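Local atomic coordinates of matrix protein VP40 (Lake Victoria marburgvirus, PDB entry 5B0V), a protein that drives assembly and budding of Marburg virus particles as the viral matrix protein, existing as a dimer until it reorganizes into multimers at the plasma membrane. Residues K257-A267 with P285-F295; A116-T125 with F134-T142. All blocks are in the same frame, centred on the assembly; numbering follows the deposited sequence.

Contact 1 of 2, residues K257-A267 with P285-F295; sequences KTSLFRISLPA and PVVYFQAPENF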
loop_
_atom_site.group_PDB
_atom_site.type_symbol
_atom_site.label_atom_id
_atom_site.label_comp_id
_atom_site.label_asym_id
_atom_site.label_seq_id
_atom_site.Cartn_x
_atom_site.Cartn_y
_atom_site.Cartn_z
ATOM N N LYS A 257 11.199 -0.109 17.361
ATOM C CA LYS A 257 9.964 0.390 16.840
ATOM C C LYS A 257 10.193 1.895 16.741
ATOM O O LYS A 257 10.862 2.477 17.611
ATOM C CB LYS A 257 8.806 0.110 17.790
ATOM C CG LYS A 257 8.598 -1.328 18.210
ATOM C CD LYS A 257 7.718 -2.050 17.221
ATOM C CE LYS A 257 7.617 -3.556 17.475
ATOM N NZ LYS A 257 6.832 -4.231 16.377
ATOM N N THR A 258 9.627 2.531 15.721
ATOM C CA THR A 258 9.696 3.976 15.606
ATOM C C THR A 258 8.489 4.673 16.198
ATOM O O THR A 258 7.391 4.139 16.215
ATOM C CB THR A 258 9.804 4.402 14.148
ATOM O OG1 THR A 258 8.875 3.655 13.365
ATOM C CG2 THR A 258 11.229 4.159 13.628
ATOM N N SER A 259 8.719 5.859 16.728
ATOM C CA SER A 259 7.650 6.747 17.160
ATOM C C SER A 259 6.651 6.114 18.157
ATOM O O SER A 259 5.453 6.395 18.111
ATOM C CB SER A 259 6.912 7.261 15.921
ATOM O OG SER A 259 7.807 7.841 14.993
ATOM N N LEU A 260 7.141 5.279 19.062
ATOM C CA LEU A 260 6.252 4.481 19.891
ATOM C C LEU A 260 6.735 4.359 21.324
ATOM O O LEU A 260 7.844 3.931 21.600
ATOM C CB LEU A 260 6.105 3.100 19.279
ATOM C CG LEU A 260 4.953 2.225 19.796
ATOM C CD1 LEU A 260 3.632 2.727 19.251
ATOM C CD2 LEU A 260 5.139 0.759 19.418
ATOM N N PHE A 261 5.852 4.724 22.236
ATOM C CA PHE A 261 6.137 4.731 23.658
ATOM C C PHE A 261 5.094 3.959 24.407
ATOM O O PHE A 261 3.956 3.782 23.925
ATOM C CB PHE A 261 6.182 6.158 24.134
ATOM C CG PHE A 261 7.188 6.969 23.386
ATOM C CD1 PHE A 261 6.939 7.402 22.087
ATOM C CD2 PHE A 261 8.420 7.233 23.950
ATOM C CE1 PHE A 261 7.901 8.128 21.398
ATOM C CE2 PHE A 261 9.370 7.951 23.268
ATOM C CZ PHE A 261 9.115 8.394 21.999
ATOM N N ARG A 262 5.485 3.502 25.588
ATOM C CA ARG A 262 4.583 2.733 26.436
ATOM C C ARG A 262 4.682 3.111 27.926
ATOM O O ARG A 262 5.686 3.659 28.369
ATOM C CB ARG A 262 4.850 1.255 26.205
ATOM C CG ARG A 262 6.194 0.782 26.637
ATOM C CD ARG A 262 6.181 -0.731 26.619
ATOM N NE ARG A 262 7.565 -1.203 26.653
ATOM C CZ ARG A 262 8.142 -2.074 25.834
ATOM N NH1 ARG A 262 7.473 -2.668 24.861
ATOM N NH2 ARG A 262 9.410 -2.378 26.022
ATOM N N ILE A 263 3.623 2.824 28.680
ATOM C CA ILE A 263 3.612 3.031 30.134
ATOM C C ILE A 263 3.083 1.787 30.819
ATOM O O ILE A 263 1.931 1.378 30.620
ATOM C CB ILE A 263 2.719 4.202 30.568
ATOM C CG1 ILE A 263 3.134 5.483 29.886
ATOM C CG2 ILE A 263 2.794 4.421 32.076
ATOM C CD1 ILE A 263 2.096 6.578 29.988
ATOM N N SER A 264 3.916 1.182 31.648
ATOM C CA SER A 264 3.433 0.085 32.441
ATOM C C SER A 264 2.735 0.690 33.686
ATOM O O SER A 264 3.203 1.691 34.282
ATOM C CB SER A 264 4.549 -0.884 32.760
ATOM O OG SER A 264 5.192 -0.455 33.917
ATOM N N LEU A 265 1.572 0.120 34.010
ATOM C CA LEU A 265 0.679 0.645 35.034
ATOM C C LEU A 265 0.651 -0.315 36.195
ATOM O O LEU A 265 0.719 -1.513 35.990
ATOM C CB LEU A 265 -0.729 0.815 34.468
ATOM C CG LEU A 265 -0.875 1.798 33.302
ATOM C CD1 LEU A 265 -2.216 1.685 32.610
ATOM C CD2 LEU A 265 -0.704 3.212 33.775
ATOM N N PRO A 266 0.536 0.202 37.423
ATOM C CA PRO A 266 0.441 -0.679 38.587
ATOM C C PRO A 266 -0.804 -1.608 38.542
ATOM O O PRO A 266 -1.906 -1.151 38.255
ATOM C CB PRO A 266 0.377 0.301 39.764
ATOM C CG PRO A 266 -0.079 1.593 39.193
ATOM C CD PRO A 266 0.404 1.629 37.786
ATOM N N ALA A 267 -0.598 -2.901 38.776
ATOM C CA ALA A 267 -1.670 -3.877 38.675
ATOM C C ALA A 267 -2.621 -3.742 39.844
ATOM O O ALA A 267 -3.811 -4.009 39.709
ATOM C CB ALA A 267 -1.119 -5.289 38.647
ATOM N N PRO A 285 -1.051 -4.518 33.000
ATOM C CA PRO A 285 -1.656 -3.492 32.192
ATOM C C PRO A 285 -0.595 -2.530 31.636
ATOM O O PRO A 285 0.256 -2.042 32.377
ATOM C CB PRO A 285 -2.602 -2.822 33.179
ATOM C CG PRO A 285 -1.976 -3.022 34.521
ATOM C CD PRO A 285 -1.018 -4.152 34.431
ATOM N N VAL A 286 -0.622 -2.313 30.320
ATOM C CA VAL A 286 0.334 -1.435 29.670
ATOM C C VAL A 286 -0.331 -0.678 28.523
ATOM O O VAL A 286 -1.015 -1.287 27.724
ATOM C CB VAL A 286 1.508 -2.243 29.111
ATOM C CG1 VAL A 286 2.515 -1.317 28.416
ATOM C CG2 VAL A 286 2.184 -3.060 30.208
ATOM N N VAL A 287 -0.101 0.635 28.425
ATOM C CA VAL A 287 -0.609 1.415 27.295
ATOM C C VAL A 287 0.466 1.920 26.388
ATOM O O VAL A 287 1.453 2.448 26.814
ATOM C CB VAL A 287 -1.393 2.644 27.704
ATOM C CG1 VAL A 287 -2.740 2.231 28.213
ATOM C CG2 VAL A 287 -0.660 3.425 28.759
ATOM N N TYR A 288 0.231 1.764 25.106
ATOM C CA TYR A 288 1.140 2.239 24.115
ATOM C C TYR A 288 0.591 3.522 23.572
ATOM O O TYR A 288 -0.602 3.728 23.544
ATOM C CB TYR A 288 1.292 1.199 23.002
ATOM C CG TYR A 288 2.116 0.031 23.448
ATOM C CD1 TYR A 288 1.550 -0.994 24.157
ATOM C CD2 TYR A 288 3.452 -0.026 23.190
ATOM C CE1 TYR A 288 2.290 -2.068 24.578
ATOM C CE2 TYR A 288 4.208 -1.093 23.615
ATOM C CZ TYR A 288 3.621 -2.107 24.319
ATOM O OH TYR A 288 4.390 -3.184 24.709
ATOM N N PHE A 289 1.470 4.400 23.149
ATOM C CA PHE A 289 1.027 5.612 22.510
ATOM C C PHE A 289 2.108 6.060 21.532
ATOM O O PHE A 289 3.237 5.567 21.546
ATOM C CB PHE A 289 0.683 6.698 23.566
ATOM C CG PHE A 289 1.876 7.255 24.310
ATOM C CD1 PHE A 289 2.361 6.624 25.446
ATOM C CD2 PHE A 289 2.485 8.411 23.891
ATOM C CE1 PHE A 289 3.445 7.132 26.145
ATOM C CE2 PHE A 289 3.562 8.921 24.575
ATOM C CZ PHE A 289 4.046 8.286 25.697
ATOM N N GLN A 290 1.740 6.982 20.670
ATOM C CA GLN A 290 2.628 7.422 19.625
ATOM C C GLN A 290 3.134 8.810 19.909
ATOM O O GLN A 290 2.359 9.691 20.298
ATOM C CB GLN A 290 1.886 7.493 18.308
ATOM C CG GLN A 290 1.160 6.242 17.899
ATOM C CD GLN A 290 0.793 6.349 16.453
ATOM O OE1 GLN A 290 -0.227 6.951 16.112
ATOM N NE2 GLN A 290 1.673 5.835 15.574
ATOM N N ALA A 291 4.435 8.992 19.699
ATOM C CA ALA A 291 5.054 10.305 19.687
ATOM C C ALA A 291 6.158 10.275 18.653
ATOM O O ALA A 291 6.610 9.199 18.293
ATOM C CB ALA A 291 5.623 10.634 21.034
ATOM N N PRO A 292 6.604 11.452 18.180
ATOM C CA PRO A 292 7.674 11.490 17.216
ATOM C C PRO A 292 8.905 10.769 17.682
ATOM O O PRO A 292 9.238 10.818 18.835
ATOM C CB PRO A 292 7.932 12.978 17.074
ATOM C CG PRO A 292 6.573 13.573 17.180
ATOM C CD PRO A 292 5.945 12.770 18.292
ATOM N N GLU A 293 9.544 10.070 16.760
ATOM C CA GLU A 293 10.738 9.288 17.037
ATOM C C GLU A 293 11.800 10.127 17.756
ATOM O O GLU A 293 12.382 9.697 18.740
ATOM C CB GLU A 293 11.261 8.695 15.720
ATOM C CG GLU A 293 12.547 7.899 15.804
ATOM C CD GLU A 293 12.406 6.601 16.571
ATOM O OE1 GLU A 293 11.320 6.314 17.080
ATOM O OE2 GLU A 293 13.408 5.868 16.684
ATOM N N ASN A 294 12.010 11.350 17.289
ATOM C CA ASN A 294 12.976 12.259 17.933
ATOM C C ASN A 294 12.440 12.978 19.160
ATOM O O ASN A 294 13.071 13.906 19.622
ATOM C CB ASN A 294 13.484 13.327 16.954
ATOM C CG ASN A 294 12.363 14.230 16.426
ATOM O OD1 ASN A 294 11.161 13.914 16.549
ATOM N ND2 ASN A 294 12.748 15.335 15.799
ATOM N N PHE A 295 11.284 12.612 19.683
ATOM C CA PHE A 295 10.777 13.293 20.874
ATOM C C PHE A 295 11.618 12.868 22.087
ATOM O O PHE A 295 11.887 11.672 22.222
ATOM C CB PHE A 295 9.323 12.913 21.092
ATOM C CG PHE A 295 8.598 13.784 22.056
ATOM C CD1 PHE A 295 7.953 14.916 21.629
ATOM C CD2 PHE A 295 8.547 13.454 23.392
ATOM C CE1 PHE A 295 7.262 15.710 22.526
ATOM C CE2 PHE A 295 7.861 14.238 24.308
ATOM C CZ PHE A 295 7.210 15.373 23.874
#
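Phe261 faces Phe289 as a hydrogen-bonded pair of the antiparallel strands 260-264 and 286-290, whose axes run at 154°. Backbone hydrogen bonds fix the register: Phe261 N to Phe289 O at 2.8 Å, its return from Phe289 N to Phe261 O, both bonds of the Ile263-Val287 pair, and Leu265 N to Pro285 O just beyond the strands.

Each face carries a CH-pi contact, but one is apolar and the other joins an arginine to a tyrosine. On the face of Phe261, Ile263, Val287 and Phe289, the Phe289 ring receives the CB of Phe261 over one side, 3.7 Å from its centroid. A chi1 of 69°, which sets Phe289 CG between its own N and carbonyl carbon, swings the ring across the neighbouring strand. The two rings themselves are slid apart, centroids 5.7 Å, and barely overlap; Phe261 CE1 instead packs on Ala291 CB. On the other face Arg262 lies alongside Tyr288, its CB over the ring at 3.8 Å from the centroid.

Two polar side-chain bonds join the segments. Arg262 NH1 donates to Tyr288 OH at 3.1 Å, with the guanidinium 83° from the ring plane; Glu252 and Asp191 are the stronger partners of arginine and tyrosine. Glu293, bent at chi2, brings OE1 to accept a nearly straight hydrogen bond from Ser259 N at 2.7 Å, and also forms a salt bridge to Lys253.

Strand 260-264 is the central member of a three-stranded antiparallel sheet, with 251-253 on its other edge. Val251 touches Phe261, Ile263 and Phe289, Phe300 meets Phe261 edge-to-face, and Gln290 reaches strands 72-83 and 91-104.

Contact 2 of 2, residues A116-T125 with F134-T142; sequences ALLTGSYTIT and FVRVNRLGT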
loop_
_atom_site.group_PDB
_atom_site.type_symbol
_atom_site.label_atom_id
_atom_site.label_comp_id
_atom_site.label_asym_id
_atom_site.label_seq_id
_atom_site.Cartn_x
_atom_site.Cartn_y
_atom_site.Cartn_z
ATOM N N ALA A 116 -5.494 2.513 0.972
ATOM C CA ALA A 116 -5.918 3.898 0.939
ATOM C C ALA A 116 -4.757 4.826 1.327
ATOM O O ALA A 116 -4.596 5.916 0.783
ATOM C CB ALA A 116 -7.096 4.093 1.862
ATOM N N LEU A 117 -3.948 4.388 2.276
ATOM C CA LEU A 117 -2.880 5.228 2.791
ATOM C C LEU A 117 -1.770 5.308 1.763
ATOM O O LEU A 117 -1.335 6.389 1.404
ATOM C CB LEU A 117 -2.371 4.693 4.143
ATOM C CG LEU A 117 -3.213 5.080 5.378
ATOM C CD1 LEU A 117 -2.755 4.324 6.609
ATOM C CD2 LEU A 117 -3.173 6.581 5.637
ATOM N N LEU A 118 -1.357 4.161 1.244
ATOM C CA LEU A 118 -0.249 4.118 0.296
ATOM C C LEU A 118 -0.631 4.594 -1.113
ATOM O O LEU A 118 0.251 4.890 -1.907
ATOM C CB LEU A 118 0.321 2.709 0.232
ATOM C CG LEU A 118 0.962 2.208 1.518
ATOM C CD1 LEU A 118 1.229 0.718 1.433
ATOM C CD2 LEU A 118 2.248 2.965 1.798
ATOM N N THR A 119 -1.920 4.677 -1.440
ATOM C CA THR A 119 -2.285 5.250 -2.732
ATOM C C THR A 119 -2.450 6.770 -2.683
ATOM O O THR A 119 -2.518 7.405 -3.724
ATOM C CB THR A 119 -3.532 4.583 -3.355
ATOM O OG1 THR A 119 -4.616 4.548 -2.415
ATOM C CG2 THR A 119 -3.191 3.168 -3.814
ATOM N N GLY A 120 -2.477 7.357 -1.484
ATOM C CA GLY A 120 -2.711 8.785 -1.356
ATOM C C GLY A 120 -1.531 9.651 -1.782
ATOM O O GLY A 120 -0.369 9.285 -1.571
ATOM N N SER A 121 -1.844 10.794 -2.389
ATOM C CA SER A 121 -0.882 11.849 -2.641
ATOM C C SER A 121 -0.977 12.862 -1.516
ATOM O O SER A 121 -2.065 13.397 -1.252
ATOM C CB SER A 121 -1.194 12.551 -3.954
ATOM O OG SER A 121 -0.527 11.919 -5.036
ATOM N N TYR A 122 0.154 13.168 -0.879
ATOM C CA TYR A 122 0.176 14.097 0.234
ATOM C C TYR A 122 0.890 15.438 0.000
ATOM O O TYR A 122 1.830 15.544 -0.775
ATOM C CB TYR A 122 0.764 13.396 1.451
ATOM C CG TYR A 122 0.034 12.134 1.805
ATOM C CD1 TYR A 122 0.311 10.949 1.146
ATOM C CD2 TYR A 122 -0.952 12.123 2.787
ATOM C CE1 TYR A 122 -0.352 9.778 1.461
ATOM C CE2 TYR A 122 -1.619 10.951 3.106
ATOM C CZ TYR A 122 -1.317 9.779 2.432
ATOM O OH TYR A 122 -1.966 8.606 2.731
ATOM N N THR A 123 0.407 16.448 0.720
ATOM C CA THR A 123 0.899 17.813 0.688
ATOM C C THR A 123 1.052 18.310 2.103
ATOM O O THR A 123 0.391 17.826 3.004
ATOM C CB THR A 123 -0.142 18.661 -0.067
ATOM O OG1 THR A 123 0.103 18.479 -1.453
ATOM C CG2 THR A 123 -0.082 20.136 0.200
ATOM N N ILE A 124 1.938 19.274 2.295
ATOM C CA ILE A 124 2.077 19.932 3.597
ATOM C C ILE A 124 1.721 21.415 3.472
ATOM O O ILE A 124 2.106 22.064 2.504
ATOM C CB ILE A 124 3.492 19.720 4.180
ATOM C CG1 ILE A 124 3.454 19.808 5.691
ATOM C CG2 ILE A 124 4.481 20.722 3.633
ATOM C CD1 ILE A 124 4.755 19.375 6.337
ATOM N N THR A 125 0.964 21.927 4.429
ATOM C CA THR A 125 0.595 23.334 4.474
ATOM C C THR A 125 0.771 23.826 5.896
ATOM O O THR A 125 1.042 23.047 6.801
ATOM C CB THR A 125 -0.864 23.564 4.046
ATOM O OG1 THR A 125 -1.701 22.611 4.701
ATOM C CG2 THR A 125 -1.012 23.418 2.547
ATOM N N PHE A 134 0.652 25.674 13.415
ATOM C CA PHE A 134 0.390 24.297 13.035
ATOM C C PHE A 134 0.884 23.979 11.641
ATOM O O PHE A 134 1.205 24.858 10.832
ATOM C CB PHE A 134 -1.106 24.024 13.091
ATOM C CG PHE A 134 -1.623 23.895 14.467
ATOM C CD1 PHE A 134 -1.627 22.667 15.101
ATOM C CD2 PHE A 134 -2.071 25.006 15.155
ATOM C CE1 PHE A 134 -2.103 22.548 16.400
ATOM C CE2 PHE A 134 -2.542 24.894 16.456
ATOM C CZ PHE A 134 -2.554 23.667 17.083
ATOM N N VAL A 135 0.918 22.689 11.362
ATOM C CA VAL A 135 1.341 22.179 10.062
ATOM C C VAL A 135 0.351 21.079 9.679
ATOM O O VAL A 135 0.131 20.157 10.460
ATOM C CB VAL A 135 2.795 21.676 10.160
ATOM C CG1 VAL A 135 2.832 20.366 10.902
ATOM C CG2 VAL A 135 3.445 21.475 8.813
ATOM N N ARG A 136 -0.274 21.197 8.515
ATOM C CA ARG A 136 -1.278 20.226 8.077
ATOM C C ARG A 136 -0.783 19.395 6.922
ATOM O O ARG A 136 -0.478 19.929 5.847
ATOM C CB ARG A 136 -2.546 20.940 7.632
ATOM C CG ARG A 136 -3.756 20.028 7.545
ATOM C CD ARG A 136 -4.877 20.658 6.734
ATOM N NE ARG A 136 -5.350 21.912 7.312
ATOM C CZ ARG A 136 -6.064 22.024 8.439
ATOM N NH1 ARG A 136 -6.416 20.953 9.156
ATOM N NH2 ARG A 136 -6.426 23.237 8.861
ATOM N N VAL A 137 -0.697 18.090 7.117
ATOM C CA VAL A 137 -0.423 17.236 5.981
ATOM C C VAL A 137 -1.746 16.736 5.413
ATOM O O VAL A 137 -2.590 16.221 6.133
ATOM C CB VAL A 137 0.572 16.112 6.277
ATOM C CG1 VAL A 137 0.313 15.494 7.621
ATOM C CG2 VAL A 137 0.526 15.053 5.185
ATOM N N ASN A 138 -1.906 16.946 4.107
ATOM C CA ASN A 138 -3.143 16.718 3.394
ATOM C C ASN A 138 -3.059 15.519 2.478
ATOM O O ASN A 138 -2.093 15.362 1.761
ATOM C CB ASN A 138 -3.457 17.923 2.532
ATOM C CG ASN A 138 -3.600 19.189 3.339
ATOM O OD1 ASN A 138 -4.648 19.438 3.926
ATOM N ND2 ASN A 138 -2.551 20.010 3.352
ATOM N N ARG A 139 -4.090 14.687 2.499
ATOM C CA ARG A 139 -4.188 13.581 1.575
ATOM C C ARG A 139 -5.216 13.982 0.540
ATOM O O ARG A 139 -6.372 14.205 0.873
ATOM C CB ARG A 139 -4.622 12.296 2.274
ATOM C CG ARG A 139 -4.404 11.077 1.416
ATOM C CD ARG A 139 -5.085 9.815 1.901
ATOM N NE ARG A 139 -5.540 9.160 0.683
ATOM C CZ ARG A 139 -6.664 8.512 0.503
ATOM N NH1 ARG A 139 -7.543 8.386 1.473
ATOM N NH2 ARG A 139 -6.911 7.996 -0.688
ATOM N N LEU A 140 -4.794 14.045 -0.719
ATOM C CA LEU A 140 -5.634 14.624 -1.769
ATOM C C LEU A 140 -6.812 13.722 -2.139
ATOM O O LEU A 140 -6.760 12.494 -2.028
ATOM C CB LEU A 140 -4.789 15.005 -2.995
ATOM C CG LEU A 140 -3.689 16.023 -2.611
ATOM C CD1 LEU A 140 -2.685 16.238 -3.731
ATOM C CD2 LEU A 140 -4.270 17.357 -2.158
ATOM N N GLY A 141 -7.907 14.362 -2.510
ATOM C CA GLY A 141 -9.102 13.660 -2.910
ATOM C C GLY A 141 -10.031 13.340 -1.765
ATOM O O GLY A 141 -9.908 13.851 -0.651
ATOM N N THR A 142 -10.956 12.450 -2.076
ATOM C CA THR A 142 -12.050 12.102 -1.203
ATOM C C THR A 142 -11.581 11.266 -0.005
ATOM O O THR A 142 -10.800 10.351 -0.160
ATOM C CB THR A 142 -13.145 11.394 -2.025
ATOM O OG1 THR A 142 -14.383 11.424 -1.300
ATOM C CG2 THR A 142 -12.756 9.945 -2.371
#
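Arg139 passes across the Tyr122 ring at a slant where the hairpin of strands 122-128 and 133-139 meets the end of helix 110-119. Its aliphatic part does the touching: CG comes to 3.3 Å from Tyr122 CE2, and CD approaches the OH. Extended through chi2 and bent at chi3, the chain brings its guanidinium to the last turn of the helix, where Ala116 O lies over one face, 3.3 Å from Arg139 CZ. From over the face, Ala116 O is badly placed to accept a hydrogen bond from NE or NH2. Among apolar contacts, Ile124 CD1 meets Val135 CG2 at 3.5 Å.

Backbone bonds set the antiparallel register, with Thr123-Asn138 and Thr125-Arg136 as hydrogen-bonded pairs. Beyond them Leu140 N donates to Ser121 O at 2.9 Å.

Side-chain bonds are few. Asn138 ND2 donates a hydrogen bond to Thr125 OG1 at 3.1 Å, the oxygen 3° from the amide plane, a diagonal link along one face. Within 116-125, Tyr122 OH donates to a lone pair of Leu117 O at 2.7 Å; Gly120 N uses the same carbonyl.

The chemistry implies that Tyr122 ties strand to helix through its hydroxyl while its ring packs against the arginine methylenes, and the Arg139 charge would be favoured by the carbonyl of Ala116 over its face.

How the contacts relate
Both contacts are antiparallel strand pairs, each within a different three-stranded sheet, and they share no strand. Their centres stand 26 Å apart on opposite sides of the chain's centre, with nearest atoms about 10 Å apart. Contact 1 is the more central, about 10 Å from the chain centre against 17 Å, and the more buried, with aromatic rings on both faces, Arg262 on the tyrosine face and Glu293 at one end. Contact 2 is a hairpin with a helix end joined to it; arginine methylenes and an asparagine-threonine bond take the place of the phenylalanine pair. It also borders the second subunit, where Leu118 packs on its counterpart, whereas no other chain touches contact 1.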